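Insecticidal crystal protein Cry7Cal (Bacillus thuringiensis, PDB 5ZI1) is an insecticidal toxin active against locusts, and probably acts by binding receptors in its insect host. Local coordinates at residues Q110-E121 with E164-F175. Residues are numbered along the deposited sequence; the frame is centred on the assembly and turned at random. Where two conformers were deposited one is given.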
loop_
_atom_site.group_PDB
_atom_site.type_symbol
_atom_site.label_atom_id
_atom_site.label_comp_id
_atom_site.label_asym_id
_atom_site.label_seq_id
_atom_site.Cartn_x
_atom_site.Cartn_y
_atom_site.Cartn_z
ATOM N N GLN A 110 -12.959 30.638 -21.125
ATOM C CA GLN A 110 -13.492 30.289 -19.811
ATOM C C GLN A 110 -14.803 29.529 -19.944
ATOM O O GLN A 110 -15.012 28.506 -19.284
ATOM C CB GLN A 110 -13.704 31.544 -18.974
ATOM C CG GLN A 110 -12.442 32.188 -18.503
ATOM C CD GLN A 110 -12.672 33.618 -18.141
ATOM O OE1 GLN A 110 -13.639 33.947 -17.448
ATOM N NE2 GLN A 110 -11.812 34.494 -18.638
ATOM N N LEU A 111 -15.711 30.027 -20.779
ATOM C CA LEU A 111 -16.947 29.292 -20.999
ATOM C C LEU A 111 -16.653 27.868 -21.420
ATOM O O LEU A 111 -17.185 26.927 -20.824
ATOM C CB LEU A 111 -17.809 29.988 -22.044
ATOM C CG LEU A 111 -18.766 31.043 -21.494
ATOM C CD1 LEU A 111 -18.181 31.850 -20.328
ATOM C CD2 LEU A 111 -19.210 31.963 -22.612
ATOM N N LEU A 112 -15.719 27.692 -22.376
ATOM C CA LEU A 112 -15.484 26.392 -23.000
ATOM C C LEU A 112 -14.950 25.370 -22.008
ATOM O O LEU A 112 -15.345 24.203 -22.052
ATOM C CB LEU A 112 -14.523 26.525 -24.185
ATOM C CG LEU A 112 -15.193 27.006 -25.472
ATOM C CD1 LEU A 112 -14.135 27.468 -26.451
ATOM C CD2 LEU A 112 -16.058 25.902 -26.082
ATOM N N VAL A 113 -14.062 25.776 -21.102
ATOM C CA VAL A 113 -13.530 24.775 -20.188
ATOM C C VAL A 113 -14.535 24.475 -19.084
ATOM O O VAL A 113 -14.641 23.318 -18.657
ATOM C CB VAL A 113 -12.144 25.185 -19.642
ATOM C CG1 VAL A 113 -12.210 26.496 -18.849
ATOM C CG2 VAL A 113 -11.559 24.063 -18.809
ATOM N N TYR A 114 -15.318 25.477 -18.658
ATOM C CA TYR A 114 -16.437 25.222 -17.753
ATOM C C TYR A 114 -17.388 24.175 -18.315
ATOM O O TYR A 114 -17.782 23.242 -17.590
ATOM C CB TYR A 114 -17.198 26.500 -17.438
ATOM C CG TYR A 114 -18.478 26.261 -16.647
ATOM C CD1 TYR A 114 -18.460 26.268 -15.265
ATOM C CD2 TYR A 114 -19.694 26.038 -17.270
ATOM C CE1 TYR A 114 -19.593 26.036 -14.527
ATOM C CE2 TYR A 114 -20.840 25.810 -16.535
ATOM C CZ TYR A 114 -20.789 25.826 -15.164
ATOM O OH TYR A 114 -21.936 25.619 -14.417
ATOM N N GLU A 115 -17.788 24.313 -19.586
ATOM C CA GLU A 115 -18.711 23.357 -20.193
ATOM C C GLU A 115 -18.148 21.954 -20.259
ATOM O O GLU A 115 -18.866 21.004 -19.980
ATOM C CB GLU A 115 -19.036 23.846 -21.594
ATOM C CG GLU A 115 -20.162 23.075 -22.276
ATOM C CD GLU A 115 -19.712 22.410 -23.556
ATOM O OE1 GLU A 115 -19.160 21.296 -23.461
ATOM O OE2 GLU A 115 -19.903 23.000 -24.641
ATOM N N ARG A 116 -16.897 21.796 -20.730
ATOM C CA ARG A 116 -16.285 20.472 -20.746
ATOM C C ARG A 116 -16.178 19.890 -19.351
ATOM O O ARG A 116 -16.302 18.668 -19.187
ATOM C CB ARG A 116 -14.908 20.492 -21.406
ATOM C CG ARG A 116 -14.923 21.122 -22.771
ATOM C CD ARG A 116 -15.129 20.057 -23.842
ATOM N NE ARG A 116 -15.064 20.680 -25.162
ATOM C CZ ARG A 116 -16.113 21.172 -25.812
ATOM N NH1 ARG A 116 -17.333 21.094 -25.273
ATOM N NH2 ARG A 116 -15.937 21.735 -26.993
ATOM N N PHE A 117 -15.977 20.732 -18.337
ATOM C CA PHE A 117 -15.860 20.202 -16.984
ATOM C C PHE A 117 -17.176 19.585 -16.521
ATOM O O PHE A 117 -17.218 18.419 -16.113
ATOM C CB PHE A 117 -15.408 21.287 -16.007
ATOM C CG PHE A 117 -15.476 20.834 -14.572
ATOM C CD1 PHE A 117 -14.431 20.118 -14.015
ATOM C CD2 PHE A 117 -16.610 21.053 -13.806
ATOM C CE1 PHE A 117 -14.501 19.665 -12.704
ATOM C CE2 PHE A 117 -16.698 20.601 -12.492
ATOM C CZ PHE A 117 -15.642 19.909 -11.940
ATOM N N VAL A 118 -18.267 20.359 -16.554
ATOM C CA VAL A 118 -19.518 19.827 -16.011
ATOM C C VAL A 118 -20.050 18.718 -16.905
ATOM O O VAL A 118 -20.606 17.730 -16.407
ATOM C CB VAL A 118 -20.569 20.936 -15.775
ATOM C CG1 VAL A 118 -19.975 22.103 -14.974
ATOM C CG2 VAL A 118 -21.143 21.431 -17.071
ATOM N N SER A 119 -19.840 18.807 -18.219
ATOM C CA SER A 119 -20.232 17.681 -19.058
ATOM C C SER A 119 -19.385 16.450 -18.766
ATOM O O SER A 119 -19.903 15.329 -18.802
ATOM C CB SER A 119 -20.168 18.053 -20.542
ATOM O OG SER A 119 -18.850 18.390 -20.941
ATOM N N THR A 120 -18.089 16.623 -18.458
ATOM C CA THR A 120 -17.259 15.440 -18.193
ATOM C C THR A 120 -17.570 14.865 -16.818
ATOM O O THR A 120 -17.605 13.643 -16.640
ATOM C CB THR A 120 -15.763 15.768 -18.302
ATOM O OG1 THR A 120 -15.446 16.157 -19.642
ATOM C CG2 THR A 120 -14.921 14.554 -17.956
ATOM N N GLU A 121 -17.830 15.737 -15.841
ATOM C CA GLU A 121 -18.136 15.266 -14.496
ATOM C C GLU A 121 -19.484 14.557 -14.459
ATOM O O GLU A 121 -19.657 13.591 -13.705
ATOM C CB GLU A 121 -18.084 16.447 -13.517
ATOM C CG GLU A 121 -17.966 16.037 -12.051
ATOM C CD GLU A 121 -19.307 15.627 -11.428
ATOM O OE1 GLU A 121 -20.346 16.201 -11.837
ATOM O OE2 GLU A 121 -19.318 14.734 -10.539
ATOM N N GLU A 164 -12.149 31.023 -11.228
ATOM C CA GLU A 164 -11.525 31.682 -12.371
ATOM C C GLU A 164 -12.204 31.335 -13.687
ATOM O O GLU A 164 -12.023 32.062 -14.670
ATOM C CB GLU A 164 -10.031 31.359 -12.452
ATOM C CG GLU A 164 -9.355 31.139 -11.125
ATOM C CD GLU A 164 -7.843 30.959 -11.287
ATOM O OE1 GLU A 164 -7.174 31.894 -11.794
ATOM O OE2 GLU A 164 -7.307 29.883 -10.932
ATOM N N TRP A 165 -13.006 30.277 -13.725
ATOM C CA TRP A 165 -13.835 29.998 -14.889
ATOM C C TRP A 165 -15.138 30.776 -14.900
ATOM O O TRP A 165 -15.875 30.700 -15.891
ATOM C CB TRP A 165 -14.174 28.523 -14.955
ATOM C CG TRP A 165 -13.015 27.642 -15.173
ATOM C CD1 TRP A 165 -11.778 27.993 -15.643
ATOM C CD2 TRP A 165 -12.975 26.240 -14.932
ATOM N NE1 TRP A 165 -10.974 26.882 -15.715
ATOM C CE2 TRP A 165 -11.683 25.795 -15.275
ATOM C CE3 TRP A 165 -13.904 25.316 -14.454
ATOM C CZ2 TRP A 165 -11.307 24.465 -15.164
ATOM C CZ3 TRP A 165 -13.526 23.999 -14.340
ATOM C CH2 TRP A 165 -12.241 23.585 -14.692
ATOM N N GLY A 166 -15.441 31.514 -13.836
ATOM C CA GLY A 166 -16.728 32.156 -13.692
ATOM C C GLY A 166 -17.720 31.405 -12.829
ATOM O O GLY A 166 -18.907 31.740 -12.845
ATOM N N MET A 167 -17.278 30.392 -12.093
ATOM C CA MET A 167 -18.163 29.681 -11.190
ATOM C C MET A 167 -18.413 30.526 -9.955
ATOM O O MET A 167 -17.491 31.146 -9.411
ATOM C CB MET A 167 -17.560 28.333 -10.788
ATOM C CG MET A 167 -17.813 27.224 -11.788
ATOM S SD MET A 167 -17.172 25.623 -11.282
ATOM C CE MET A 167 -17.946 25.354 -9.720
ATOM N N GLN A 168 -19.664 30.546 -9.512
ATOM C CA GLN A 168 -19.993 31.218 -8.271
ATOM C C GLN A 168 -19.690 30.310 -7.086
ATOM O O GLN A 168 -19.527 29.091 -7.224
ATOM C CB GLN A 168 -21.458 31.648 -8.273
ATOM C CG GLN A 168 -21.637 33.096 -8.697
ATOM C CD GLN A 168 -23.088 33.430 -8.965
ATOM O OE1 GLN A 168 -23.680 32.909 -9.917
ATOM N NE2 GLN A 168 -23.671 34.315 -8.141
ATOM N N GLN A 169 -19.614 30.919 -5.901
ATOM C CA GLN A 169 -19.131 30.167 -4.751
ATOM C C GLN A 169 -20.050 28.993 -4.439
ATOM O O GLN A 169 -19.571 27.907 -4.082
ATOM C CB GLN A 169 -18.974 31.086 -3.536
ATOM C CG GLN A 169 -18.352 30.401 -2.302
ATOM C CD GLN A 169 -16.895 30.010 -2.502
ATOM O OE1 GLN A 169 -16.029 30.866 -2.684
ATOM N NE2 GLN A 169 -16.620 28.708 -2.480
ATOM N N TYR A 170 -21.365 29.176 -4.591
ATOM C CA TYR A 170 -22.286 28.099 -4.241
ATOM C C TYR A 170 -22.018 26.860 -5.081
ATOM O O TYR A 170 -22.144 25.734 -4.593
ATOM C CB TYR A 170 -23.747 28.543 -4.412
ATOM C CG TYR A 170 -24.214 28.644 -5.853
ATOM C CD1 TYR A 170 -24.609 27.505 -6.576
ATOM C CD2 TYR A 170 -24.286 29.874 -6.490
ATOM C CE1 TYR A 170 -25.025 27.600 -7.891
ATOM C CE2 TYR A 170 -24.725 29.980 -7.801
ATOM C CZ TYR A 170 -25.089 28.838 -8.492
ATOM O OH TYR A 170 -25.512 28.945 -9.792
ATOM N N GLU A 171 -21.690 27.051 -6.354
ATOM C CA GLU A 171 -21.471 25.929 -7.251
ATOM C C GLU A 171 -20.112 25.279 -6.980
ATOM O O GLU A 171 -20.005 24.052 -6.973
ATOM C CB GLU A 171 -21.600 26.406 -8.700
ATOM C CG GLU A 171 -21.723 25.281 -9.707
ATOM C CD GLU A 171 -21.934 25.785 -11.128
ATOM O OE1 GLU A 171 -22.342 24.972 -11.994
ATOM O OE2 GLU A 171 -21.681 26.987 -11.381
ATOM N N ILE A 172 -19.077 26.090 -6.721
ATOM C CA ILE A 172 -17.828 25.581 -6.152
ATOM C C ILE A 172 -18.105 24.778 -4.891
ATOM O O ILE A 172 -17.544 23.694 -4.692
ATOM C CB ILE A 172 -16.869 26.752 -5.861
ATOM C CG1 ILE A 172 -16.516 27.480 -7.152
ATOM C CG2 ILE A 172 -15.623 26.282 -5.115
ATOM C CD1 ILE A 172 -15.748 28.752 -6.909
ATOM N N ASP A 173 -19.000 25.291 -4.027
ATOM C CA ASP A 173 -19.307 24.599 -2.775
ATOM C C ASP A 173 -20.083 23.314 -3.015
ATOM O O ASP A 173 -19.943 22.359 -2.242
ATOM C CB ASP A 173 -20.104 25.502 -1.833
ATOM C CG ASP A 173 -19.254 26.602 -1.201
ATOM O OD1 ASP A 173 -18.015 26.618 -1.384
ATOM O OD2 ASP A 173 -19.833 27.441 -0.483
ATOM N N LEU A 174 -20.927 23.280 -4.047
ATOM C CA LEU A 174 -21.656 22.055 -4.354
ATOM C C LEU A 174 -20.694 20.950 -4.775
ATOM O O LEU A 174 -20.753 19.825 -4.264
ATOM C CB LEU A 174 -22.678 22.320 -5.453
ATOM C CG LEU A 174 -23.566 21.125 -5.830
ATOM C CD1 LEU A 174 -24.572 20.814 -4.722
ATOM C CD2 LEU A 174 -24.279 21.385 -7.155
ATOM N N PHE A 175 -19.780 21.269 -5.696
ATOM C CA PHE A 175 -18.808 20.283 -6.173
ATOM C C PHE A 175 -17.927 19.771 -5.041
ATOM O O PHE A 175 -17.678 18.562 -4.934
ATOM C CB PHE A 175 -17.973 20.897 -7.288
ATOM C CG PHE A 175 -18.704 20.983 -8.600
ATOM C CD1 PHE A 175 -19.283 19.856 -9.159
ATOM C CD2 PHE A 175 -18.822 22.184 -9.261
ATOM C CE1 PHE A 175 -19.951 19.928 -10.364
ATOM C CE2 PHE A 175 -19.496 22.269 -10.469
ATOM C CZ PHE A 175 -20.064 21.139 -11.020
#
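Trp165, at the end of helix 141-165, lays its indole against helix 107-127, and Val113 sits over one face of it: CG1 is 3.5 Å from the centroid of the five-membered ring, a CH-pi contact, while CG2 reaches CZ2. A branched valine offers two methyls to one wide ring. At the far rim of the indole, Trp165 CZ3 lies 3.7 Å from Phe117 CB, the two six-membered rings inclined at 55°. Phe117 turns an edge to Phe175 in a T-shaped pair: Phe117 CE2 stands over a face of Phe175, 3.7 Å from its CZ. With its CG anti to the backbone N (chi1 171°), the Phe117 ring bridges both aromatics. Val118 CG1 also touches Phe175 CZ.

Beside this apolar row, Tyr114 OH donates a short 2.5 Å hydrogen bond to Glu171 OE1, entering on the syn side. The glutamate chain, extended beyond CG with CG anti to the backbone N (chi1 -166°), carries the carboxylate across to the phenol. Met167 CG packs 3.5 Å from Tyr114 CE1, and its sulfur lies at the ring edge, a Met-aromatic contact.

Between the helices, Gly166, with positive phi, closes helix 141-165 in a Schellman motif, and Gln168 occupies the N-cap position of helix 169-202. Behind, Trp100 meets Trp165 edge-to-face. Glu121 OE1, at the edge of the Phe175 ring, is salt-bridged to Lys125, and OE2 is hydrogen-bonded to His151.

The contact thus ties neighbouring helices of the N-terminal helical bundle through buried aromatic packing, with the phenol-carboxylate bond adding a directional link that probably stabilises negative charge on Glu171.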